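Local coordinates for protein alcohol dehydrogenase IV (Corynebacterium glutamicum, PDB 3IV7) that probably acts as a maleylacetate reductase of the iron-containing alcohol dehydrogenase family, an NAD-linked oxidoreductase, at residues E157-L162 against E217-A222. Residues are numbered along the deposited sequence; the frame is centred on the assembly and turned at random.
Sequences ELTMSL and EGRDEA
The CA atoms of T159 and R219 approach to 7.1 Å where a type I beta turn from T159 to L162 faces the first turns of helix 216-236. R219 alone carries the helix side of the contact. Its chain bends at chi2 (-69°) and then runs extended into the turn, so that NH2 donates to L162 O at 2.9 Å. That bond lies in the carbonyl plane but is bent at the hydrogen, 146°, and the oxygen stands somewhat out of the guanidinium plane. T159 O, which closes the turn by accepting from L162 N, sits over the centre of one guanidinium face, 3.1 Å from R219 CZ, without a hydrogen bond. Selenomethionine M160 folds back to set CE 3.6 Å from R219 CG. A water donates to both T159 OG1 and R219 O, while OG1 also bonds S156 O. The guanidinium is fixed further by P213 O at NE and by S167 and Y122 at NH1. The arginine thus fastens helix 216-236 to the loop that leads from strand 151-154, in the parallel sheet of the N-terminal dinucleotide-binding domain, to helix 164-181 of the family's all-helical C-terminal domain, where the two halves join, with I209 of helix 189-211 packing alongside.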
ATOM      1  N   GLU A 157     -16.207  16.556   5.709  1.00 29.04           N
ATOM      2  CA  GLU A 157     -17.058  17.728   5.865  1.00 28.56           C
ATOM      3  C   GLU A 157     -17.230  18.420   4.520  1.00 29.39           C
ATOM      4  O   GLU A 157     -18.275  19.003   4.253  1.00 26.53           O
ATOM      5  CB  GLU A 157     -16.495  18.727   6.900  1.00 31.10           C
ATOM      6  CG  GLU A 157     -17.383  20.002   7.068  1.00 35.63           C
ATOM      7  CD  GLU A 157     -17.069  20.795   8.356  1.00 40.90           C
ATOM      8  OE1 GLU A 157     -15.869  20.992   8.688  1.00 38.14           O
ATOM      9  OE2 GLU A 157     -18.020  21.235   9.019  1.00 47.98           O
ATOM     10  N   LEU A 158     -16.201  18.339   3.676  1.00 30.49           N
ATOM     11  CA  LEU A 158     -16.219  18.964   2.354  1.00 30.73           C
ATOM     12  C   LEU A 158     -17.106  18.172   1.366  1.00 29.65           C
ATOM     13  O   LEU A 158     -17.307  18.593   0.272  1.00 29.49           O
ATOM     14  CB  LEU A 158     -14.781  19.063   1.794  1.00 27.07           C
ATOM     15  CG  LEU A 158     -13.746  19.741   2.719  1.00 28.55           C
ATOM     16  CD1 LEU A 158     -12.379  19.783   2.018  1.00 27.19           C
ATOM     17  CD2 LEU A 158     -14.200  21.175   3.152  1.00 22.69           C
ATOM     18  N   THR A 159     -17.560  16.988   1.770  1.00 28.83           N
ATOM     19  CA  THR A 159     -18.402  16.161   0.939  1.00 29.94           C
ATOM     20  C   THR A 159     -19.873  16.168   1.408  1.00 29.58           C
ATOM     21  O   THR A 159     -20.724  15.516   0.789  1.00 30.50           O
ATOM     22  CB  THR A 159     -17.883  14.678   0.916  1.00 30.55           C
ATOM     23  OG1 THR A 159     -17.879  14.143   2.241  1.00 35.02           O
ATOM     24  CG2 THR A 159     -16.500  14.601   0.367  1.00 31.21           C
HETATM   25  N   MSE A 160     -20.169  16.890   2.502  1.00 26.82           N
HETATM   26  CA  MSE A 160     -21.498  16.901   3.044  1.00 25.18           C
HETATM   27  C   MSE A 160     -22.507  17.467   2.059  1.00 26.43           C
HETATM   28  O   MSE A 160     -23.643  17.026   2.021  1.00 27.69           O
HETATM   29  CB  MSE A 160     -21.554  17.672   4.365  1.00 23.94           C
HETATM   30  CG  MSE A 160     -20.705  17.027   5.483  1.00 32.46           C
HETATM   31 SE   MSE A 160     -21.562  15.518   6.273  0.75 28.31          SE
HETATM   32  CE  MSE A 160     -20.069  14.332   6.447  1.00 23.62           C
ATOM     33  N   SER A 161     -22.091  18.423   1.255  1.00 26.66           N
ATOM     34  CA  SER A 161     -22.988  19.038   0.287  1.00 32.23           C
ATOM     35  C   SER A 161     -22.991  18.332  -1.074  1.00 28.72           C
ATOM     36  O   SER A 161     -23.663  18.770  -1.964  1.00 28.27           O
ATOM     37  CB  SER A 161     -22.622  20.497   0.092  1.00 32.52           C
ATOM     38  OG  SER A 161     -21.328  20.571  -0.435  1.00 37.22           O
ATOM     39  N   LEU A 162     -22.196  17.276  -1.248  1.00 27.04           N
ATOM     40  CA  LEU A 162     -22.202  16.554  -2.531  1.00 26.92           C
ATOM     41  C   LEU A 162     -23.568  15.881  -2.716  1.00 25.85           C
ATOM     42  O   LEU A 162     -23.983  15.087  -1.863  1.00 27.34           O
ATOM     43  CB  LEU A 162     -21.122  15.504  -2.558  1.00 27.80           C
ATOM     44  CG  LEU A 162     -20.792  14.935  -3.927  1.00 27.66           C
ATOM     45  CD1 LEU A 162     -20.338  16.064  -4.864  1.00 25.08           C
ATOM     46  CD2 LEU A 162     -19.710  13.913  -3.741  1.00 27.71           C
ATOM     47  N   GLU A 217     -19.999   8.711   9.242  1.00 24.73           N
ATOM     48  CA  GLU A 217     -19.499   7.343   9.058  1.00 26.08           C
ATOM     49  C   GLU A 217     -19.488   6.960   7.569  1.00 26.94           C
ATOM     50  O   GLU A 217     -18.457   6.546   7.030  1.00 23.44           O
ATOM     51  CB  GLU A 217     -20.342   6.351   9.850  1.00 28.02           C
ATOM     52  CG  GLU A 217     -19.778   4.922   9.819  1.00 34.11           C
ATOM     53  CD  GLU A 217     -20.620   3.961  10.638  1.00 32.37           C
ATOM     54  OE1 GLU A 217     -21.281   4.411  11.556  1.00 43.06           O
ATOM     55  OE2 GLU A 217     -20.625   2.764  10.339  1.00 44.53           O
ATOM     56  N   GLY A 218     -20.606   7.177   6.887  1.00 25.30           N
ATOM     57  CA  GLY A 218     -20.710   6.817   5.463  1.00 26.02           C
ATOM     58  C   GLY A 218     -19.828   7.641   4.567  1.00 25.93           C
ATOM     59  O   GLY A 218     -19.162   7.107   3.642  1.00 25.46           O
ATOM     60  N   ARG A 219     -19.794   8.945   4.815  1.00 25.84           N
ATOM     61  CA  ARG A 219     -18.950   9.822   4.032  1.00 27.03           C
ATOM     62  C   ARG A 219     -17.456   9.503   4.193  1.00 28.37           C
ATOM     63  O   ARG A 219     -16.666   9.641   3.228  1.00 25.97           O
ATOM     64  CB  ARG A 219     -19.225  11.264   4.371  1.00 25.93           C
ATOM     65  CG  ARG A 219     -20.629  11.767   3.928  1.00 24.95           C
ATOM     66  CD  ARG A 219     -20.738  11.861   2.474  1.00 24.81           C
ATOM     67  NE  ARG A 219     -21.938  12.557   2.050  1.00 27.40           N
ATOM     68  CZ  ARG A 219     -22.260  12.801   0.783  1.00 26.14           C
ATOM     69  NH1 ARG A 219     -21.471  12.379  -0.230  1.00 26.10           N
ATOM     70  NH2 ARG A 219     -23.402  13.446   0.509  1.00 25.06           N
ATOM     71  N   ASP A 220     -17.057   9.111   5.388  1.00 26.61           N
ATOM     72  CA  ASP A 220     -15.652   8.750   5.627  1.00 27.92           C
ATOM     73  C   ASP A 220     -15.341   7.453   4.905  1.00 26.87           C
ATOM     74  O   ASP A 220     -14.341   7.358   4.214  1.00 30.82           O
ATOM     75  CB  ASP A 220     -15.350   8.594   7.129  1.00 25.76           C
ATOM     76  CG  ASP A 220     -15.184   9.935   7.849  1.00 27.19           C
ATOM     77  OD1 ASP A 220     -14.804  10.924   7.192  1.00 30.47           O
ATOM     78  OD2 ASP A 220     -15.338   9.952   9.084  1.00 27.46           O
ATOM     79  N   GLU A 221     -16.247   6.474   5.014  1.00 26.39           N
ATOM     80  CA  GLU A 221     -16.048   5.184   4.337  1.00 28.26           C
ATOM     81  C   GLU A 221     -15.909   5.340   2.837  1.00 27.36           C
ATOM     82  O   GLU A 221     -15.037   4.722   2.227  1.00 28.47           O
ATOM     83  CB  GLU A 221     -17.185   4.206   4.682  1.00 28.16           C
ATOM     84  CG  GLU A 221     -16.955   3.517   5.988  1.00 28.67           C
ATOM     85  CD  GLU A 221     -18.144   2.762   6.523  1.00 36.22           C
ATOM     86  OE1 GLU A 221     -19.296   2.968   6.056  1.00 33.76           O
ATOM     87  OE2 GLU A 221     -17.923   1.989   7.475  1.00 39.17           O
ATOM     88  N   ALA A 222     -16.775   6.150   2.236  1.00 28.12           N
ATOM     89  CA  ALA A 222     -16.737   6.364   0.805  1.00 29.33           C
ATOM     90  C   ALA A 222     -15.417   7.004   0.380  1.00 32.00           C
ATOM     91  O   ALA A 222     -14.825   6.619  -0.626  1.00 31.69           O
ATOM     92  CB  ALA A 222     -17.947   7.256   0.349  1.00 26.71           C
TER
HETATM   93  O   HOH W   1     -17.347  11.512   1.576  1.00 22.56           O